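Local coordinates for malonate decarboxylase acyl carrier protein (Pseudomonas fluorescens, PDB 5VIT) that probably carries acetyl and malonyl groups as thioesters on a phosphoribosyl-dephospho-CoA prosthetic group during malonate decarboxylation, at residues Leu4-Gly16 / Gln56-Ala70. Sequence-based numbering, arbitrary orientation.
Sequences LSFEFPAGQPGRG and QHLFERLFDGQTPPA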
loop_
_atom_site.group_PDB
_atom_site.type_symbol
_atom_site.label_atom_id
_atom_site.label_comp_id
_atom_site.label_asym_id
_atom_site.label_seq_id
_atom_site.Cartn_x
_atom_site.Cartn_y
_atom_site.Cartn_z
ATOM N N LEU B 4 -31.011 -1.595 -8.788
ATOM C CA LEU B 4 -30.268 -0.397 -9.120
ATOM C C LEU B 4 -29.587 -0.616 -10.450
ATOM O O LEU B 4 -29.216 -1.738 -10.785
ATOM C CB LEU B 4 -29.235 -0.076 -8.031
ATOM C CG LEU B 4 -29.727 -0.003 -6.590
ATOM C CD1 LEU B 4 -28.552 -0.033 -5.629
ATOM C CD2 LEU B 4 -30.532 1.269 -6.385
ATOM N N SER B 5 -29.419 0.462 -11.202
ATOM C CA SER B 5 -28.774 0.390 -12.503
ATOM C C SER B 5 -27.650 1.387 -12.570
ATOM O O SER B 5 -27.782 2.504 -12.077
ATOM C CB SER B 5 -29.779 0.661 -13.621
ATOM O OG SER B 5 -30.827 -0.286 -13.554
ATOM N N PHE B 6 -26.542 0.986 -13.171
ATOM C CA PHE B 6 -25.396 1.872 -13.292
ATOM C C PHE B 6 -24.870 1.776 -14.699
ATOM O O PHE B 6 -25.062 0.769 -15.371
ATOM C CB PHE B 6 -24.291 1.508 -12.291
ATOM C CG PHE B 6 -24.748 1.506 -10.862
ATOM C CD1 PHE B 6 -25.411 0.410 -10.338
ATOM C CD2 PHE B 6 -24.523 2.600 -10.049
ATOM C CE1 PHE B 6 -25.850 0.410 -9.037
ATOM C CE2 PHE B 6 -24.947 2.601 -8.739
ATOM C CZ PHE B 6 -25.605 1.494 -8.228
ATOM N N GLU B 7 -24.200 2.829 -15.143
ATOM C CA GLU B 7 -23.606 2.818 -16.463
ATOM C C GLU B 7 -22.301 3.600 -16.470
ATOM O O GLU B 7 -22.162 4.638 -15.820
ATOM C CB GLU B 7 -24.596 3.366 -17.490
ATOM C CG GLU B 7 -24.067 3.353 -18.904
ATOM C CD GLU B 7 -25.129 3.722 -19.911
ATOM O OE1 GLU B 7 -24.782 4.384 -20.915
ATOM O OE2 GLU B 7 -26.306 3.340 -19.696
ATOM N N PHE B 8 -21.327 3.076 -17.192
ATOM C CA PHE B 8 -20.002 3.653 -17.175
ATOM C C PHE B 8 -19.423 3.613 -18.555
ATOM O O PHE B 8 -19.798 2.752 -19.352
ATOM C CB PHE B 8 -19.093 2.912 -16.185
ATOM C CG PHE B 8 -19.503 3.096 -14.763
ATOM C CD1 PHE B 8 -20.304 2.157 -14.132
ATOM C CD2 PHE B 8 -19.128 4.237 -14.068
ATOM C CE1 PHE B 8 -20.704 2.347 -12.836
ATOM C CE2 PHE B 8 -19.525 4.427 -12.764
ATOM C CZ PHE B 8 -20.317 3.486 -12.152
ATOM N N PRO B 9 -18.513 4.557 -18.847
ATOM C CA PRO B 9 -17.777 4.535 -20.113
ATOM C C PRO B 9 -16.881 3.311 -20.170
ATOM O O PRO B 9 -16.197 3.008 -19.191
ATOM C CB PRO B 9 -16.960 5.833 -20.072
ATOM C CG PRO B 9 -16.830 6.145 -18.610
ATOM C CD PRO B 9 -18.136 5.705 -18.006
ATOM N N ALA B 10 -16.896 2.608 -21.295
ATOM C CA ALA B 10 -16.074 1.410 -21.441
ATOM C C ALA B 10 -15.446 1.344 -22.832
ATOM O O ALA B 10 -15.686 2.201 -23.671
ATOM C CB ALA B 10 -16.901 0.164 -21.162
ATOM N N GLY B 11 -14.627 0.331 -23.063
ATOM C CA GLY B 11 -13.945 0.178 -24.331
ATOM C C GLY B 11 -14.684 -0.792 -25.226
ATOM O O GLY B 11 -15.904 -0.701 -25.383
ATOM N N GLN B 12 -13.936 -1.722 -25.809
ATOM C CA GLN B 12 -14.485 -2.713 -26.724
ATOM C C GLN B 12 -15.157 -3.829 -25.925
ATOM O O GLN B 12 -14.802 -4.068 -24.770
ATOM C CB GLN B 12 -13.370 -3.262 -27.625
ATOM C CG GLN B 12 -13.595 -3.081 -29.125
ATOM C CD GLN B 12 -14.133 -1.707 -29.518
ATOM O OE1 GLN B 12 -15.345 -1.494 -29.579
ATOM N NE2 GLN B 12 -13.235 -0.780 -29.806
ATOM N N PRO B 13 -16.148 -4.509 -26.519
ATOM C CA PRO B 13 -16.777 -5.584 -25.743
ATOM C C PRO B 13 -15.784 -6.648 -25.287
ATOM O O PRO B 13 -14.953 -7.110 -26.083
ATOM C CB PRO B 13 -17.797 -6.183 -26.722
ATOM C CG PRO B 13 -17.470 -5.593 -28.060
ATOM C CD PRO B 13 -16.838 -4.275 -27.798
ATOM N N GLY B 14 -15.871 -7.027 -24.010
ATOM C CA GLY B 14 -15.154 -8.195 -23.522
ATOM C C GLY B 14 -15.665 -9.349 -24.359
ATOM O O GLY B 14 -16.699 -9.217 -25.028
ATOM N N ARG B 15 -14.984 -10.482 -24.368
ATOM C CA ARG B 15 -15.458 -11.489 -25.303
ATOM C C ARG B 15 -15.720 -12.856 -24.678
ATOM O O ARG B 15 -16.346 -13.711 -25.300
ATOM C CB ARG B 15 -14.499 -11.602 -26.489
ATOM C CG ARG B 15 -13.313 -12.544 -26.339
ATOM C CD ARG B 15 -12.203 -12.148 -27.323
ATOM N NE ARG B 15 -11.119 -11.400 -26.685
ATOM C CZ ARG B 15 -10.040 -10.952 -27.320
ATOM N NH1 ARG B 15 -9.914 -11.135 -28.626
ATOM N NH2 ARG B 15 -9.099 -10.292 -26.653
ATOM N N GLY B 16 -15.312 -13.054 -23.433
ATOM C CA GLY B 16 -15.747 -14.243 -22.723
ATOM C C GLY B 16 -16.984 -13.963 -21.887
ATOM O O GLY B 16 -17.540 -12.866 -21.938
ATOM N N GLN B 56 -22.385 3.147 -6.040
ATOM C CA GLN B 56 -21.837 4.155 -6.946
ATOM C C GLN B 56 -20.350 4.421 -6.664
ATOM O O GLN B 56 -19.500 4.439 -7.578
ATOM C CB GLN B 56 -22.645 5.459 -6.825
ATOM C CG GLN B 56 -22.190 6.553 -7.760
ATOM C CD GLN B 56 -22.318 6.155 -9.215
ATOM O OE1 GLN B 56 -23.313 5.541 -9.624
ATOM N NE2 GLN B 56 -21.302 6.490 -10.009
ATOM N N HIS B 57 -20.036 4.635 -5.394
ATOM C CA HIS B 57 -18.654 4.872 -4.999
ATOM C C HIS B 57 -17.752 3.700 -5.341
ATOM O O HIS B 57 -16.661 3.888 -5.871
ATOM C CB HIS B 57 -18.573 5.160 -3.504
ATOM C CG HIS B 57 -19.139 6.490 -3.128
ATOM N ND1 HIS B 57 -20.015 6.656 -2.077
ATOM C CD2 HIS B 57 -18.955 7.718 -3.667
ATOM C CE1 HIS B 57 -20.344 7.931 -1.983
ATOM N NE2 HIS B 57 -19.713 8.598 -2.936
ATOM N N LEU B 58 -18.234 2.499 -5.043
ATOM C CA LEU B 58 -17.491 1.264 -5.271
ATOM C C LEU B 58 -17.048 1.148 -6.739
ATOM O O LEU B 58 -15.853 0.973 -7.044
ATOM C CB LEU B 58 -18.370 0.079 -4.850
ATOM C CG LEU B 58 -17.753 -1.290 -4.584
ATOM C CD1 LEU B 58 -16.404 -1.128 -3.973
ATOM C CD2 LEU B 58 -18.631 -2.061 -3.620
ATOM N N PHE B 59 -18.015 1.290 -7.646
ATOM C CA PHE B 59 -17.750 1.236 -9.085
ATOM C C PHE B 59 -16.876 2.395 -9.565
ATOM O O PHE B 59 -16.037 2.235 -10.454
ATOM C CB PHE B 59 -19.069 1.246 -9.862
ATOM C CG PHE B 59 -19.926 0.035 -9.626
ATOM C CD1 PHE B 59 -21.295 0.162 -9.465
ATOM C CD2 PHE B 59 -19.372 -1.227 -9.596
ATOM C CE1 PHE B 59 -22.088 -0.948 -9.266
ATOM C CE2 PHE B 59 -20.168 -2.342 -9.393
ATOM C CZ PHE B 59 -21.523 -2.200 -9.227
ATOM N N GLU B 60 -17.099 3.574 -9.000
ATOM C CA GLU B 60 -16.311 4.735 -9.369
ATOM C C GLU B 60 -14.829 4.461 -9.153
ATOM O O GLU B 60 -14.015 4.764 -10.010
ATOM C CB GLU B 60 -16.738 5.954 -8.567
ATOM C CG GLU B 60 -17.940 6.659 -9.134
ATOM C CD GLU B 60 -18.458 7.738 -8.203
ATOM O OE1 GLU B 60 -17.848 7.952 -7.125
ATOM O OE2 GLU B 60 -19.484 8.360 -8.548
ATOM N N ARG B 61 -14.499 3.868 -8.006
ATOM C CA ARG B 61 -13.117 3.571 -7.647
ATOM C C ARG B 61 -12.554 2.459 -8.469
ATOM O O ARG B 61 -11.391 2.487 -8.882
ATOM C CB ARG B 61 -13.024 3.199 -6.184
ATOM C CG ARG B 61 -13.391 4.339 -5.305
ATOM C CD ARG B 61 -12.837 4.103 -3.970
ATOM N NE ARG B 61 -13.071 5.248 -3.114
ATOM C CZ ARG B 61 -12.545 5.356 -1.906
ATOM N NH1 ARG B 61 -11.754 4.382 -1.469
ATOM N NH2 ARG B 61 -12.803 6.423 -1.157
ATOM N N LEU B 62 -13.385 1.457 -8.693
ATOM C CA LEU B 62 -12.992 0.327 -9.500
ATOM C C LEU B 62 -12.592 0.777 -10.923
ATOM O O LEU B 62 -11.609 0.295 -11.485
ATOM C CB LEU B 62 -14.137 -0.681 -9.523
ATOM C CG LEU B 62 -13.858 -2.088 -10.011
ATOM C CD1 LEU B 62 -12.791 -2.761 -9.151
ATOM C CD2 LEU B 62 -15.173 -2.865 -10.020
ATOM N N PHE B 63 -13.337 1.723 -11.490
ATOM C CA PHE B 63 -13.114 2.122 -12.884
ATOM C C PHE B 63 -12.367 3.460 -13.055
ATOM O O PHE B 63 -12.277 3.991 -14.165
ATOM C CB PHE B 63 -14.462 2.179 -13.614
ATOM C CG PHE B 63 -15.262 0.914 -13.486
ATOM C CD1 PHE B 63 -16.621 0.957 -13.210
ATOM C CD2 PHE B 63 -14.649 -0.323 -13.627
ATOM C CE1 PHE B 63 -17.351 -0.212 -13.070
ATOM C CE2 PHE B 63 -15.373 -1.493 -13.491
ATOM C CZ PHE B 63 -16.724 -1.437 -13.210
ATOM N N ASP B 64 -11.819 3.980 -11.959
ATOM C CA ASP B 64 -11.088 5.253 -11.957
ATOM C C ASP B 64 -9.820 5.202 -12.821
ATOM O O ASP B 64 -8.821 4.579 -12.455
ATOM C CB ASP B 64 -10.744 5.638 -10.504
ATOM C CG ASP B 64 -10.052 7.002 -10.379
ATOM O OD1 ASP B 64 -9.764 7.422 -9.237
ATOM O OD2 ASP B 64 -9.790 7.664 -11.400
ATOM N N GLY B 65 -9.870 5.868 -13.972
ATOM C CA GLY B 65 -8.711 6.002 -14.839
ATOM C C GLY B 65 -8.341 4.703 -15.533
ATOM O O GLY B 65 -7.205 4.521 -15.986
ATOM N N GLN B 66 -9.297 3.782 -15.614
ATOM C CA GLN B 66 -9.040 2.529 -16.306
ATOM C C GLN B 66 -10.302 2.022 -16.951
ATOM O O GLN B 66 -11.222 1.550 -16.275
ATOM C CB GLN B 66 -8.462 1.484 -15.362
ATOM C CG GLN B 66 -9.022 1.534 -13.980
ATOM C CD GLN B 66 -8.109 0.839 -12.982
ATOM O OE1 GLN B 66 -7.936 -0.382 -13.023
ATOM N NE2 GLN B 66 -7.503 1.621 -12.092
ATOM N N THR B 67 -10.322 2.132 -18.273
ATOM C CA THR B 67 -11.473 1.769 -19.078
ATOM C C THR B 67 -11.623 0.247 -19.102
ATOM O O THR B 67 -10.803 -0.455 -19.688
ATOM C CB THR B 67 -11.335 2.329 -20.527
ATOM O OG1 THR B 67 -10.939 3.710 -20.482
ATOM C CG2 THR B 67 -12.640 2.228 -21.263
ATOM N N PRO B 68 -12.669 -0.263 -18.439
ATOM C CA PRO B 68 -12.938 -1.701 -18.456
ATOM C C PRO B 68 -13.450 -2.132 -19.829
ATOM O O PRO B 68 -13.776 -1.279 -20.654
ATOM C CB PRO B 68 -14.019 -1.861 -17.385
ATOM C CG PRO B 68 -14.772 -0.576 -17.449
ATOM C CD PRO B 68 -13.741 0.488 -17.758
ATOM N N PRO B 69 -13.502 -3.442 -20.080
ATOM C CA PRO B 69 -14.165 -3.901 -21.299
ATOM C C PRO B 69 -15.656 -3.590 -21.234
ATOM O O PRO B 69 -16.213 -3.493 -20.136
ATOM C CB PRO B 69 -13.899 -5.409 -21.293
ATOM C CG PRO B 69 -13.660 -5.742 -19.851
ATOM C CD PRO B 69 -12.921 -4.560 -19.315
ATOM N N ALA B 70 -16.283 -3.396 -22.385
ATOM C CA ALA B 70 -17.719 -3.182 -22.426
ATOM C C ALA B 70 -18.400 -4.502 -22.086
ATOM O O ALA B 70 -18.264 -5.492 -22.802
ATOM C CB ALA B 70 -18.163 -2.664 -23.797
#
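Phe6 and Phe8 of strand 4-9 face helix 56-62, whose axis runs 10.3 Å from the strand's, nearly parallel at 20°, while further on the loops 10-14 and 67-70 join backbone to backbone. The rings meet in two T-shaped pairs. Phe59 sets its CE1 edge over a face of Phe6, with centroids 5.2 Å apart. Phe63 turns its CD1 edge to a face of Phe8, the planes 61° apart. Phe8 CZ also packs on Phe59 CB at 3.4 Å. Gln56 bends at chi2 (61°), which brings its amide to both strand rings. Its OE1 lies in plane at the edge of Phe6, 3.2 Å from CD2, and its NE2, near Phe8 CZ, donates a hydrogen bond to Glu60 OE2. The contact joins the sheet and helix layers of an alpha/beta sandwich: helix 52-62 lies along the outer strand 2-9 of a mixed sheet, and Phe59 reaches on to Leu89 of helix 82-96. In the loops, Gly11 N donates a hydrogen bond to Pro68 O (3.0 Å), with Thr67 CG2 against the same nitrogen. Pro13 and Ala70 form a single beta bridge: Ala70 N donates to Gln12 O (2.9 Å), and Gly14 N donates to Ala70 O (3.1 Å).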